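Local coordinates for metallo-beta-lactamase domain-containing protein 1 (Thermotoga maritima, PDB 1ZTC) that probably acts as a metal-dependent hydrolase of the metallo-beta-lactamase superfamily, possibly an endoribonuclease that cleaves RNA, at residues 102-107 and 125-130; 134-139 and 198-203; 180-185 and 205-210. All blocks are in the same frame, centred on the assembly; numbering follows the deposited sequence.

Interaction 1 (102-107 and 125-130); sequences EVYKTK and SSWKNV. With PO4 (phosphate ion), chain G.
At the edge of the six-stranded sheet of this metallo-beta-lactamase fold, the 3-10 turn 102-106 that follows strand 97-101 meets the loop leading into the outermost strand 130-133, and Tyr104 and Trp127 join the two. These side chains lie alongside one another, pointing opposite ways, with Tyr104 CE2 4.0 Å from Trp127 CZ3. The planes are inclined at 55° and the centroids of the tyrosine ring and the six-membered ring of Trp127 are 5.9 Å apart, an oblique pairing that is neither a stack nor T-shaped. Trp127 CG lies opposite its carbonyl carbon (chi1 -52°), which puts the indole toward the turn. Between the segments runs helix 114-125, so the pair closes the strand-helix-strand connection from 97-101 to its parallel neighbour 130-133. The buried indole is wide enough to meet Tyr104 and also stack on Phe98 of strand 97-101, while its NE1 is hydrogen-bonded to Ser90 OG. Tyrosine suits the turn because its ring can be buried while its hydroxyl still finds a polar partner: Lys105 NZ donates to Tyr104 OH over 3.1 Å, and Lys105 CG lies 3.6 Å above one face of the ring, toward its rim. The turn itself is tied by Thr106, whose OG1 donates to Val103 O at 2.8 Å. Farther along, Lys107 NZ forms a salt bridge with Glu155 and grips phosphate O3 at 2.6 Å. This ion, probably from the crystallisation liquor, is also bound by Arg154 N and by Lys187 of the second subunit.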
ATOM      1  N   GLU A 102      -1.130 -21.417  24.972  1.00 43.47           N
ATOM      2  CA  GLU A 102      -1.501 -22.809  24.720  1.00 45.46           C
ATOM      3  C   GLU A 102      -2.801 -23.008  23.932  1.00 46.45           C
ATOM      4  O   GLU A 102      -2.941 -23.981  23.186  1.00 42.62           O
ATOM      5  CB  GLU A 102      -1.580 -23.580  26.057  1.00 46.31           C
ATOM      6  CG  GLU A 102      -2.553 -22.979  27.084  1.00 46.05           C
ATOM      7  CD  GLU A 102      -2.669 -23.781  28.359  1.00 51.90           C
ATOM      8  OE1 GLU A 102      -1.973 -24.812  28.513  1.00 52.15           O
ATOM      9  OE2 GLU A 102      -3.469 -23.360  29.217  1.00 59.65           O
ATOM     10  N   VAL A 103      -3.730 -22.063  24.039  1.00 47.27           N
ATOM     11  CA  VAL A 103      -5.047 -22.239  23.451  1.00 48.93           C
ATOM     12  C   VAL A 103      -5.030 -22.079  21.909  1.00 47.67           C
ATOM     13  O   VAL A 103      -6.014 -22.366  21.251  1.00 48.10           O
ATOM     14  CB  VAL A 103      -6.086 -21.340  24.215  1.00 50.17           C
ATOM     15  CG1 VAL A 103      -5.997 -19.926  23.803  1.00 52.41           C
ATOM     16  CG2 VAL A 103      -7.487 -21.827  24.049  1.00 58.19           C
ATOM     17  N   TYR A 104      -3.883 -21.713  21.336  1.00 48.15           N
ATOM     18  CA  TYR A 104      -3.732 -21.690  19.879  1.00 49.59           C
ATOM     19  C   TYR A 104      -3.931 -23.085  19.300  1.00 50.79           C
ATOM     20  O   TYR A 104      -4.455 -23.234  18.201  1.00 51.99           O
ATOM     21  CB  TYR A 104      -2.380 -21.092  19.448  1.00 49.43           C
ATOM     22  CG  TYR A 104      -1.288 -22.077  19.101  1.00 46.08           C
ATOM     23  CD1 TYR A 104      -0.462 -22.601  20.081  1.00 49.06           C
ATOM     24  CD2 TYR A 104      -1.090 -22.489  17.785  1.00 49.47           C
ATOM     25  CE1 TYR A 104       0.537 -23.521  19.764  1.00 52.94           C
ATOM     26  CE2 TYR A 104      -0.084 -23.405  17.457  1.00 51.96           C
ATOM     27  CZ  TYR A 104       0.729 -23.914  18.443  1.00 51.99           C
ATOM     28  OH  TYR A 104       1.724 -24.824  18.120  1.00 55.52           O
ATOM     29  N   LYS A 105      -3.517 -24.101  20.050  1.00 51.14           N
ATOM     30  CA  LYS A 105      -3.693 -25.491  19.621  1.00 53.59           C
ATOM     31  C   LYS A 105      -5.155 -25.926  19.453  1.00 53.52           C
ATOM     32  O   LYS A 105      -5.416 -26.944  18.825  1.00 54.43           O
ATOM     33  CB  LYS A 105      -2.990 -26.432  20.594  1.00 52.17           C
ATOM     34  CG  LYS A 105      -1.490 -26.399  20.439  1.00 56.65           C
ATOM     35  CD  LYS A 105      -0.794 -27.454  21.287  1.00 61.17           C
ATOM     36  CE  LYS A 105       0.410 -28.060  20.535  1.00 72.89           C
ATOM     37  NZ  LYS A 105       1.498 -27.064  20.217  1.00 75.13           N
ATOM     38  N   THR A 106      -6.105 -25.159  19.988  1.00 53.75           N
ATOM     39  CA  THR A 106      -7.524 -25.479  19.861  1.00 52.82           C
ATOM     40  C   THR A 106      -8.161 -24.908  18.603  1.00 53.08           C
ATOM     41  O   THR A 106      -9.334 -25.161  18.355  1.00 52.60           O
ATOM     42  CB  THR A 106      -8.350 -25.000  21.084  1.00 52.47           C
ATOM     43  OG1 THR A 106      -8.498 -23.569  21.096  1.00 52.16           O
ATOM     44  CG2 THR A 106      -7.701 -25.451  22.387  1.00 54.22           C
ATOM     45  N   LYS A 107      -7.413 -24.118  17.830  1.00 53.12           N
ATOM     46  CA  LYS A 107      -7.901 -23.576  16.571  1.00 55.40           C
ATOM     47  C   LYS A 107      -7.549 -24.481  15.393  1.00 53.52           C
ATOM     48  O   LYS A 107      -6.472 -25.049  15.330  1.00 53.18           O
ATOM     49  CB  LYS A 107      -7.317 -22.187  16.297  1.00 53.95           C
ATOM     50  CG  LYS A 107      -7.911 -21.110  17.108  1.00 63.43           C
ATOM     51  CD  LYS A 107      -7.769 -19.739  16.419  1.00 64.75           C
ATOM     52  CE  LYS A 107      -7.557 -18.670  17.472  1.00 69.05           C
ATOM     53  NZ  LYS A 107      -7.870 -17.290  17.031  1.00 62.04           N
ATOM     54  N   SER A 125       4.030 -25.214  11.493  1.00 46.81           N
ATOM     55  CA  SER A 125       4.835 -26.432  11.449  1.00 48.21           C
ATOM     56  C   SER A 125       6.331 -26.210  11.524  1.00 47.06           C
ATOM     57  O   SER A 125       7.060 -27.136  11.826  1.00 47.20           O
ATOM     58  CB  SER A 125       4.561 -27.194  10.150  1.00 50.28           C
ATOM     59  OG  SER A 125       3.267 -27.731  10.219  1.00 58.98           O
ATOM     60  N   SER A 126       6.792 -25.015  11.193  1.00 45.42           N
ATOM     61  CA  SER A 126       8.203 -24.724  11.212  1.00 46.34           C
ATOM     62  C   SER A 126       8.737 -24.530  12.628  1.00 46.53           C
ATOM     63  O   SER A 126       9.948 -24.544  12.825  1.00 47.79           O
ATOM     64  CB  SER A 126       8.494 -23.478  10.352  1.00 45.73           C
ATOM     65  OG  SER A 126       8.165 -22.253  11.016  1.00 44.46           O
ATOM     66  N   TRP A 127       7.848 -24.347  13.609  1.00 46.28           N
ATOM     67  CA  TRP A 127       8.274 -24.116  14.995  1.00 46.24           C
ATOM     68  C   TRP A 127       8.631 -25.444  15.636  1.00 48.39           C
ATOM     69  O   TRP A 127       7.741 -26.190  16.048  1.00 47.87           O
ATOM     70  CB  TRP A 127       7.181 -23.465  15.821  1.00 44.41           C
ATOM     71  CG  TRP A 127       6.605 -22.230  15.200  1.00 43.04           C
ATOM     72  CD1 TRP A 127       7.197 -21.419  14.272  1.00 43.04           C
ATOM     73  CD2 TRP A 127       5.325 -21.675  15.469  1.00 43.33           C
ATOM     74  NE1 TRP A 127       6.352 -20.374  13.940  1.00 43.11           N
ATOM     75  CE2 TRP A 127       5.191 -20.512  14.659  1.00 42.03           C
ATOM     76  CE3 TRP A 127       4.264 -22.047  16.307  1.00 45.12           C
ATOM     77  CZ2 TRP A 127       4.028 -19.733  14.654  1.00 46.67           C
ATOM     78  CZ3 TRP A 127       3.113 -21.264  16.316  1.00 44.51           C
ATOM     79  CH2 TRP A 127       3.008 -20.117  15.499  1.00 44.67           C
ATOM     80  N   LYS A 128       9.920 -25.736  15.736  1.00 49.08           N
ATOM     81  CA  LYS A 128      10.341 -27.044  16.253  1.00 51.34           C
ATOM     82  C   LYS A 128      10.383 -27.078  17.790  1.00 50.14           C
ATOM     83  O   LYS A 128      10.058 -28.077  18.375  1.00 50.19           O
ATOM     84  CB  LYS A 128      11.674 -27.474  15.630  1.00 54.10           C
ATOM     85  CG  LYS A 128      11.679 -27.526  14.075  1.00 63.92           C
ATOM     86  CD  LYS A 128      10.550 -28.417  13.481  1.00 70.91           C
ATOM     87  CE  LYS A 128      10.388 -28.199  11.959  1.00 74.14           C
ATOM     88  NZ  LYS A 128       9.188 -28.885  11.356  1.00 75.18           N
ATOM     89  N   ASN A 129      10.745 -25.976  18.435  1.00 48.91           N
ATOM     90  CA  ASN A 129      10.735 -25.914  19.889  1.00 48.26           C
ATOM     91  C   ASN A 129       9.799 -24.816  20.315  1.00 46.63           C
ATOM     92  O   ASN A 129      10.016 -23.620  20.004  1.00 44.16           O
ATOM     93  CB  ASN A 129      12.130 -25.661  20.432  1.00 49.72           C
ATOM     94  CG  ASN A 129      13.089 -26.760  20.051  1.00 56.71           C
ATOM     95  OD1 ASN A 129      13.901 -26.594  19.145  1.00 65.50           O
ATOM     96  ND2 ASN A 129      12.971 -27.907  20.711  1.00 55.85           N
ATOM     97  N   VAL A 130       8.758 -25.225  21.030  1.00 45.19           N
ATOM     98  CA  VAL A 130       7.669 -24.353  21.419  1.00 46.03           C
ATOM     99  C   VAL A 130       7.425 -24.426  22.920  1.00 45.22           C
ATOM    100  O   VAL A 130       7.329 -25.514  23.487  1.00 45.18           O
ATOM    101  CB  VAL A 130       6.381 -24.745  20.666  1.00 45.66           C
ATOM    102  CG1 VAL A 130       5.243 -23.830  21.051  1.00 49.29           C
ATOM    103  CG2 VAL A 130       6.615 -24.705  19.139  1.00 50.61           C
TER
HETATM  104  P   PO4 G 303     -11.066 -16.469  18.179  1.00 46.33           P
HETATM  105  O1  PO4 G 303     -12.093 -17.501  18.533  1.00 62.81           O
HETATM  106  O2  PO4 G 303     -10.795 -16.497  16.713  1.00 59.22           O
HETATM  107  O3  PO4 G 303      -9.744 -16.825  18.803  1.00 40.86           O
HETATM  108  O4  PO4 G 303     -11.556 -15.130  18.667  1.00 54.91           O

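Interaction 2 (134-139 and 198-203); sequences KGEESL and LDRVGR
Glu136 reaches across from the turn before strand 138-139 to Arg200 near the end of helix 192-201, and the turn that presents it begins at Lys134. The backbone nitrogen of Lys134 donates to Glu137 OE2 over 2.7 Å, nearly straight and on the syn lone pair. Next comes Gly135, whose N meets Glu137 OE1 at 2.9 Å with a more bent geometry; glycine is called for here, since at its backbone angles a side chain would collide with the carbonyl oxygen of Lys134. One carboxylate thus holds two successive amides and is kept from turning. Glu136 then bends at chi2 (-55°), which swings its carboxylate toward the helix. Arg200 comes from the opposite direction, its chain stretched out straight with CG opposite its backbone N (chi1 -176°), and grips it end-on: NH1 to Glu136 OE2 at 2.9 Å, NH2 to Glu136 OE1 at 3.0 Å. Within the metallo-beta-lactamase fold this salt bridge joins the turn leading into strand 138-139 to helix 192-201, beside Phe147 of strand 144-148 in the five-stranded sheet, which both side chains touch. Both oxygens lie close to the guanidinium plane, yet the two flat groups are twisted 25° apart, and the nitrogens stand out of the carboxylate plane on the syn side. Long, flexible, charged chains suit this surface position, as the nearest CA atoms, those of Glu136 and Val201, are 12.0 Å apart.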
ATOM      1  N   LYS A 134       0.384 -19.725  29.520  1.00 46.51           N
ATOM      2  CA  LYS A 134      -0.988 -19.625  30.043  1.00 47.30           C
ATOM      3  C   LYS A 134      -1.387 -18.183  30.374  1.00 47.27           C
ATOM      4  O   LYS A 134      -2.575 -17.873  30.467  1.00 48.11           O
ATOM      5  CB  LYS A 134      -1.111 -20.460  31.298  1.00 46.72           C
ATOM      6  CG  LYS A 134      -0.813 -21.929  31.078  1.00 53.09           C
ATOM      7  CD  LYS A 134      -1.191 -22.755  32.326  1.00 52.30           C
ATOM      8  CE  LYS A 134      -1.162 -24.296  32.097  1.00 59.81           C
ATOM      9  NZ  LYS A 134      -2.512 -24.895  31.771  1.00 62.51           N
ATOM     10  N   GLY A 135      -0.392 -17.307  30.542  1.00 45.84           N
ATOM     11  CA  GLY A 135      -0.609 -15.988  31.116  1.00 46.02           C
ATOM     12  C   GLY A 135      -0.107 -15.938  32.563  1.00 45.32           C
ATOM     13  O   GLY A 135      -0.132 -16.928  33.264  1.00 44.82           O
ATOM     14  N   GLU A 136       0.358 -14.761  32.962  1.00 44.99           N
ATOM     15  CA  GLU A 136       0.916 -14.471  34.274  1.00 45.45           C
ATOM     16  C   GLU A 136       2.375 -14.933  34.455  1.00 45.87           C
ATOM     17  O   GLU A 136       2.960 -14.607  35.466  1.00 45.73           O
ATOM     18  CB  GLU A 136       0.031 -15.011  35.430  1.00 45.88           C
ATOM     19  CG  GLU A 136      -1.390 -14.423  35.448  1.00 47.31           C
ATOM     20  CD  GLU A 136      -1.385 -12.912  35.478  1.00 46.42           C
ATOM     21  OE1 GLU A 136      -0.679 -12.346  36.336  1.00 48.42           O
ATOM     22  OE2 GLU A 136      -2.047 -12.270  34.627  1.00 51.47           O
ATOM     23  N   GLU A 137       2.964 -15.638  33.487  1.00 45.08           N
ATOM     24  CA  GLU A 137       4.372 -16.010  33.591  1.00 45.44           C
ATOM     25  C   GLU A 137       5.266 -14.765  33.627  1.00 45.64           C
ATOM     26  O   GLU A 137       4.944 -13.728  33.062  1.00 45.19           O
ATOM     27  CB  GLU A 137       4.856 -16.855  32.411  1.00 47.08           C
ATOM     28  CG  GLU A 137       4.214 -18.209  32.272  1.00 48.22           C
ATOM     29  CD  GLU A 137       2.900 -18.181  31.479  1.00 46.02           C
ATOM     30  OE1 GLU A 137       2.448 -17.090  31.041  1.00 47.27           O
ATOM     31  OE2 GLU A 137       2.318 -19.259  31.294  1.00 45.16           O
ATOM     32  N   SER A 138       6.372 -14.890  34.344  1.00 45.60           N
ATOM     33  CA  SER A 138       7.427 -13.904  34.362  1.00 47.32           C
ATOM     34  C   SER A 138       8.646 -14.576  33.753  1.00 46.91           C
ATOM     35  O   SER A 138       9.128 -15.582  34.279  1.00 48.93           O
ATOM     36  CB  SER A 138       7.710 -13.519  35.823  1.00 48.88           C
ATOM     37  OG  SER A 138       7.885 -12.119  35.896  1.00 62.04           O
ATOM     38  N   LEU A 139       9.138 -14.035  32.648  1.00 45.69           N
ATOM     39  CA  LEU A 139      10.201 -14.658  31.871  1.00 45.54           C
ATOM     40  C   LEU A 139      11.455 -13.802  31.862  1.00 45.07           C
ATOM     41  O   LEU A 139      11.396 -12.590  32.091  1.00 45.61           O
ATOM     42  CB  LEU A 139       9.744 -14.808  30.410  1.00 44.14           C
ATOM     43  CG  LEU A 139       8.475 -15.624  30.118  1.00 45.62           C
ATOM     44  CD1 LEU A 139       8.093 -15.545  28.647  1.00 48.08           C
ATOM     45  CD2 LEU A 139       8.656 -17.089  30.547  1.00 49.62           C
ATOM     46  N   LEU A 198      -5.405  -2.026  31.077  1.00 44.90           N
ATOM     47  CA  LEU A 198      -4.445  -0.928  31.165  1.00 45.26           C
ATOM     48  C   LEU A 198      -4.413  -0.338  32.576  1.00 45.23           C
ATOM     49  O   LEU A 198      -3.359   0.074  33.034  1.00 45.47           O
ATOM     50  CB  LEU A 198      -4.740   0.152  30.159  1.00 44.51           C
ATOM     51  CG  LEU A 198      -4.598  -0.284  28.708  1.00 49.15           C
ATOM     52  CD1 LEU A 198      -5.061   0.832  27.790  1.00 52.05           C
ATOM     53  CD2 LEU A 198      -3.173  -0.701  28.403  1.00 55.13           C
ATOM     54  N   ASP A 199      -5.559  -0.304  33.258  1.00 45.60           N
ATOM     55  CA  ASP A 199      -5.597   0.127  34.649  1.00 46.75           C
ATOM     56  C   ASP A 199      -4.787  -0.807  35.549  1.00 47.51           C
ATOM     57  O   ASP A 199      -4.104  -0.356  36.469  1.00 47.91           O
ATOM     58  CB  ASP A 199      -7.030   0.188  35.230  1.00 46.68           C
ATOM     59  CG  ASP A 199      -7.845   1.356  34.701  1.00 52.04           C
ATOM     60  OD1 ASP A 199      -7.254   2.329  34.181  1.00 53.59           O
ATOM     61  OD2 ASP A 199      -9.095   1.295  34.818  1.00 57.65           O
ATOM     62  N   ARG A 200      -4.897  -2.107  35.302  1.00 46.92           N
ATOM     63  CA  ARG A 200      -4.171  -3.092  36.070  1.00 46.75           C
ATOM     64  C   ARG A 200      -2.659  -2.956  35.885  1.00 47.11           C
ATOM     65  O   ARG A 200      -1.893  -3.039  36.846  1.00 47.19           O
ATOM     66  CB  ARG A 200      -4.593  -4.497  35.657  1.00 47.51           C
ATOM     67  CG  ARG A 200      -3.942  -5.560  36.479  1.00 48.00           C
ATOM     68  CD  ARG A 200      -4.116  -6.953  35.909  1.00 48.16           C
ATOM     69  NE  ARG A 200      -3.279  -7.879  36.667  1.00 47.92           N
ATOM     70  CZ  ARG A 200      -2.900  -9.104  36.291  1.00 50.12           C
ATOM     71  NH1 ARG A 200      -3.278  -9.644  35.124  1.00 48.05           N
ATOM     72  NH2 ARG A 200      -2.111  -9.790  37.096  1.00 49.13           N
ATOM     73  N   VAL A 201      -2.233  -2.733  34.651  1.00 47.56           N
ATOM     74  CA  VAL A 201      -0.825  -2.563  34.332  1.00 48.76           C
ATOM     75  C   VAL A 201      -0.249  -1.322  35.020  1.00 49.10           C
ATOM     76  O   VAL A 201       0.862  -1.350  35.504  1.00 49.63           O
ATOM     77  CB  VAL A 201      -0.622  -2.536  32.807  1.00 48.73           C
ATOM     78  CG1 VAL A 201       0.780  -2.050  32.421  1.00 50.91           C
ATOM     79  CG2 VAL A 201      -0.881  -3.922  32.254  1.00 46.66           C
ATOM     80  N   GLY A 202      -1.020  -0.250  35.066  1.00 49.98           N
ATOM     81  CA  GLY A 202      -0.609   0.956  35.755  1.00 50.60           C
ATOM     82  C   GLY A 202       0.396   1.782  34.960  1.00 50.05           C
ATOM     83  O   GLY A 202       0.441   1.714  33.739  1.00 47.40           O
ATOM     84  N   ARG A 203       1.231   2.531  35.679  1.00 50.60           N
ATOM     85  CA  ARG A 203       2.111   3.542  35.070  1.00 51.79           C
ATOM     86  C   ARG A 203       3.200   2.859  34.255  1.00 49.56           C
ATOM     87  O   ARG A 203       3.880   1.974  34.752  1.00 49.31           O
ATOM     88  CB  ARG A 203       2.710   4.451  36.149  1.00 50.08           C
ATOM     89  CG  ARG A 203       3.438   5.714  35.641  1.00 50.76           C
ATOM     90  CD  ARG A 203       4.790   5.869  36.333  1.00 53.10           C
ATOM     91  NE  ARG A 203       5.661   4.793  35.878  1.00 57.42           N
ATOM     92  CZ  ARG A 203       6.403   4.827  34.772  1.00 57.36           C
ATOM     93  NH1 ARG A 203       6.471   5.924  34.029  1.00 46.87           N
ATOM     94  NH2 ARG A 203       7.097   3.758  34.429  1.00 48.71           N
TER

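Interaction 3 (180-185 and 205-210); sequences LSYYDI and DLLVFP
A CH-pi contact carries the join between Tyr182 and Leu207. The methyl CD1 of Leu207 sits over one face of the phenol ring, 3.7 Å from its centroid and 17° off the ring normal, displaced toward the rim where Tyr182 CZ and CE1 lie. A chi1 of 169° carries the tyrosine ring out from the helix toward the strand. Leucine suits its place because one branch, CD1, lies over this ring while the side chain also touches Leu170.

Apolar contact supplies the rest. Phe209 brings its far end to the base of the same tyrosine, CZ lying 3.7 Å from Tyr182 CB, and the two side chains cross at about a right angle. No hydrogen bond passes between the segments, as fits three buried, largely hydrocarbon surfaces. Phe209 and Pro210 lead directly into His211, a nickel ligand.

Strand 206-208 runs parallel to strand 169-171, and Leu207 also makes a backbone hydrogen bond with Leu215. Tyr182 is further packed against Leu198 of helix 192-201 and Pro217, while Phe209 reaches Thr176, so helix 179-187 lies against both the sheet and the neighbouring helix.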
ATOM      1  N   LEU A 180      -5.167   5.490  17.625  1.00 46.26           N
ATOM      2  CA  LEU A 180      -6.602   5.821  17.677  1.00 48.58           C
ATOM      3  C   LEU A 180      -7.373   4.852  18.565  1.00 46.23           C
ATOM      4  O   LEU A 180      -8.279   5.259  19.299  1.00 44.54           O
ATOM      5  CB  LEU A 180      -7.254   5.862  16.281  1.00 49.89           C
ATOM      6  CG  LEU A 180      -6.816   6.959  15.298  1.00 67.10           C
ATOM      7  CD1 LEU A 180      -7.855   7.102  14.154  1.00 74.86           C
ATOM      8  CD2 LEU A 180      -6.558   8.352  15.974  1.00 70.01           C
ATOM      9  N   SER A 181      -7.037   3.570  18.525  1.00 46.41           N
ATOM     10  CA  SER A 181      -7.782   2.619  19.361  1.00 47.66           C
ATOM     11  C   SER A 181      -7.497   2.882  20.817  1.00 46.65           C
ATOM     12  O   SER A 181      -8.367   2.751  21.678  1.00 46.39           O
ATOM     13  CB  SER A 181      -7.462   1.169  19.004  1.00 51.41           C
ATOM     14  OG  SER A 181      -6.089   0.935  19.113  1.00 59.64           O
ATOM     15  N   TYR A 182      -6.265   3.277  21.114  1.00 47.23           N
ATOM     16  CA  TYR A 182      -5.917   3.648  22.467  1.00 46.77           C
ATOM     17  C   TYR A 182      -6.661   4.905  22.908  1.00 46.08           C
ATOM     18  O   TYR A 182      -7.157   4.989  24.019  1.00 46.59           O
ATOM     19  CB  TYR A 182      -4.398   3.830  22.590  1.00 47.68           C
ATOM     20  CG  TYR A 182      -3.949   4.470  23.891  1.00 46.90           C
ATOM     21  CD1 TYR A 182      -4.049   3.785  25.092  1.00 51.87           C
ATOM     22  CD2 TYR A 182      -3.423   5.760  23.912  1.00 47.76           C
ATOM     23  CE1 TYR A 182      -3.657   4.350  26.271  1.00 49.57           C
ATOM     24  CE2 TYR A 182      -2.998   6.337  25.096  1.00 50.00           C
ATOM     25  CZ  TYR A 182      -3.123   5.626  26.278  1.00 50.74           C
ATOM     26  OH  TYR A 182      -2.714   6.192  27.454  1.00 52.43           O
ATOM     27  N   TYR A 183      -6.703   5.912  22.048  1.00 46.36           N
ATOM     28  CA  TYR A 183      -7.457   7.122  22.374  1.00 47.86           C
ATOM     29  C   TYR A 183      -8.943   6.817  22.597  1.00 46.66           C
ATOM     30  O   TYR A 183      -9.580   7.447  23.417  1.00 44.59           O
ATOM     31  CB  TYR A 183      -7.336   8.202  21.284  1.00 49.79           C
ATOM     32  CG  TYR A 183      -5.929   8.688  20.975  1.00 52.51           C
ATOM     33  CD1 TYR A 183      -4.964   8.827  21.973  1.00 54.73           C
ATOM     34  CD2 TYR A 183      -5.576   9.044  19.669  1.00 61.59           C
ATOM     35  CE1 TYR A 183      -3.683   9.292  21.668  1.00 56.03           C
ATOM     36  CE2 TYR A 183      -4.298   9.503  19.360  1.00 58.37           C
ATOM     37  CZ  TYR A 183      -3.367   9.623  20.361  1.00 56.59           C
ATOM     38  OH  TYR A 183      -2.116  10.070  20.035  1.00 66.75           O
ATOM     39  N   ASP A 184      -9.505   5.883  21.851  1.00 44.63           N
ATOM     40  CA  ASP A 184     -10.918   5.520  22.077  1.00 46.67           C
ATOM     41  C   ASP A 184     -11.154   5.018  23.493  1.00 46.38           C
ATOM     42  O   ASP A 184     -12.122   5.401  24.131  1.00 43.79           O
ATOM     43  CB  ASP A 184     -11.387   4.489  21.050  1.00 45.12           C
ATOM     44  CG  ASP A 184     -11.393   5.058  19.631  1.00 46.68           C
ATOM     45  OD1 ASP A 184     -11.447   6.320  19.447  1.00 50.81           O
ATOM     46  OD2 ASP A 184     -11.349   4.239  18.712  1.00 56.11           O
ATOM     47  N   ILE A 185     -10.249   4.186  23.981  1.00 49.93           N
ATOM     48  CA  ILE A 185     -10.278   3.729  25.372  1.00 52.34           C
ATOM     49  C   ILE A 185     -10.206   4.885  26.371  1.00 55.09           C
ATOM     50  O   ILE A 185     -11.035   5.024  27.260  1.00 56.55           O
ATOM     51  CB  ILE A 185      -9.140   2.733  25.613  1.00 53.95           C
ATOM     52  CG1 ILE A 185      -9.395   1.407  24.894  0.50 53.19           C
ATOM     53  CG2 ILE A 185      -8.921   2.532  27.110  1.00 62.76           C
ATOM     54  CD1 ILE A 185     -10.284   0.473  25.626  0.50 59.31           C
ATOM     55  N   ASP A 205       6.096   3.672  30.699  1.00 44.68           N
ATOM     56  CA  ASP A 205       6.814   4.700  29.958  1.00 44.62           C
ATOM     57  C   ASP A 205       6.449   4.705  28.473  1.00 44.24           C
ATOM     58  O   ASP A 205       6.497   5.735  27.858  1.00 45.16           O
ATOM     59  CB  ASP A 205       8.319   4.524  30.155  1.00 42.30           C
ATOM     60  CG  ASP A 205       8.719   4.736  31.554  1.00 43.97           C
ATOM     61  OD1 ASP A 205       8.659   5.916  31.980  1.00 42.73           O
ATOM     62  OD2 ASP A 205       9.063   3.731  32.249  1.00 41.44           O
ATOM     63  N   LEU A 206       6.052   3.563  27.927  1.00 45.14           N
ATOM     64  CA  LEU A 206       5.811   3.425  26.498  1.00 44.05           C
ATOM     65  C   LEU A 206       4.800   2.351  26.160  1.00 44.05           C
ATOM     66  O   LEU A 206       4.874   1.208  26.656  1.00 44.42           O
ATOM     67  CB  LEU A 206       7.107   3.085  25.772  1.00 46.31           C
ATOM     68  CG  LEU A 206       7.133   3.302  24.245  1.00 44.89           C
ATOM     69  CD1 LEU A 206       7.042   4.777  23.909  1.00 44.98           C
ATOM     70  CD2 LEU A 206       8.445   2.755  23.701  1.00 44.07           C
ATOM     71  N   LEU A 207       3.888   2.721  25.269  1.00 44.26           N
ATOM     72  CA  LEU A 207       2.965   1.773  24.627  1.00 44.63           C
ATOM     73  C   LEU A 207       3.469   1.447  23.240  1.00 44.52           C
ATOM     74  O   LEU A 207       3.659   2.352  22.416  1.00 44.70           O
ATOM     75  CB  LEU A 207       1.579   2.383  24.497  1.00 43.30           C
ATOM     76  CG  LEU A 207       0.835   2.603  25.814  1.00 46.33           C
ATOM     77  CD1 LEU A 207      -0.132   3.779  25.697  1.00 52.71           C
ATOM     78  CD2 LEU A 207       0.135   1.322  26.277  1.00 47.87           C
ATOM     79  N   VAL A 208       3.718   0.173  22.986  1.00 44.43           N
ATOM     80  CA  VAL A 208       4.152  -0.286  21.671  1.00 45.45           C
ATOM     81  C   VAL A 208       2.997  -1.022  21.009  1.00 44.56           C
ATOM     82  O   VAL A 208       2.679  -2.154  21.358  1.00 45.44           O
ATOM     83  CB  VAL A 208       5.414  -1.173  21.771  1.00 45.15           C
ATOM     84  CG1 VAL A 208       5.799  -1.772  20.397  1.00 46.55           C
ATOM     85  CG2 VAL A 208       6.596  -0.354  22.338  1.00 44.50           C
ATOM     86  N   PHE A 209       2.388  -0.355  20.035  1.00 44.45           N
ATOM     87  CA  PHE A 209       1.263  -0.889  19.276  1.00 43.49           C
ATOM     88  C   PHE A 209       1.780  -1.741  18.104  1.00 42.81           C
ATOM     89  O   PHE A 209       2.916  -1.586  17.660  1.00 42.67           O
ATOM     90  CB  PHE A 209       0.396   0.236  18.720  1.00 44.28           C
ATOM     91  CG  PHE A 209      -0.043   1.238  19.745  1.00 44.05           C
ATOM     92  CD1 PHE A 209      -0.948   0.888  20.738  1.00 47.86           C
ATOM     93  CD2 PHE A 209       0.420   2.534  19.700  1.00 44.31           C
ATOM     94  CE1 PHE A 209      -1.345   1.820  21.686  1.00 45.98           C
ATOM     95  CE2 PHE A 209       0.008   3.461  20.626  1.00 42.85           C
ATOM     96  CZ  PHE A 209      -0.863   3.102  21.617  1.00 44.98           C
ATOM     97  N   PRO A 210       0.972  -2.695  17.649  1.00 44.40           N
ATOM     98  CA  PRO A 210       1.413  -3.567  16.545  1.00 44.37           C
ATOM     99  C   PRO A 210       1.299  -2.966  15.152  1.00 44.26           C
ATOM    100  O   PRO A 210       1.885  -3.517  14.217  1.00 44.45           O
ATOM    101  CB  PRO A 210       0.477  -4.770  16.687  1.00 44.44           C
ATOM    102  CG  PRO A 210      -0.799  -4.150  17.273  1.00 43.27           C
ATOM    103  CD  PRO A 210      -0.317  -3.146  18.225  1.00 43.58           C
TER

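In the fold
From the N terminus, interaction 1 comes first: 102-107 and 125-130 close the connection around helix 114-125, at the rim of the six-stranded sheet. Interaction 2 opens only after it has closed, and its long loop runs from the edge of the five-stranded sheet to helix 192-201. Interaction 3 starts within that loop and ends beyond it, so these two cross; it ties helix 179-187 to strand 206-208 of the same sheet. Glu102 and Lys134 form a salt bridge between interactions 1 and 2, and Leu198 packs on Tyr182 and Ile185 between 2 and 3. Interactions 1 and 3, their centres about 28 Å apart, lie on opposite sides of the chain's centre.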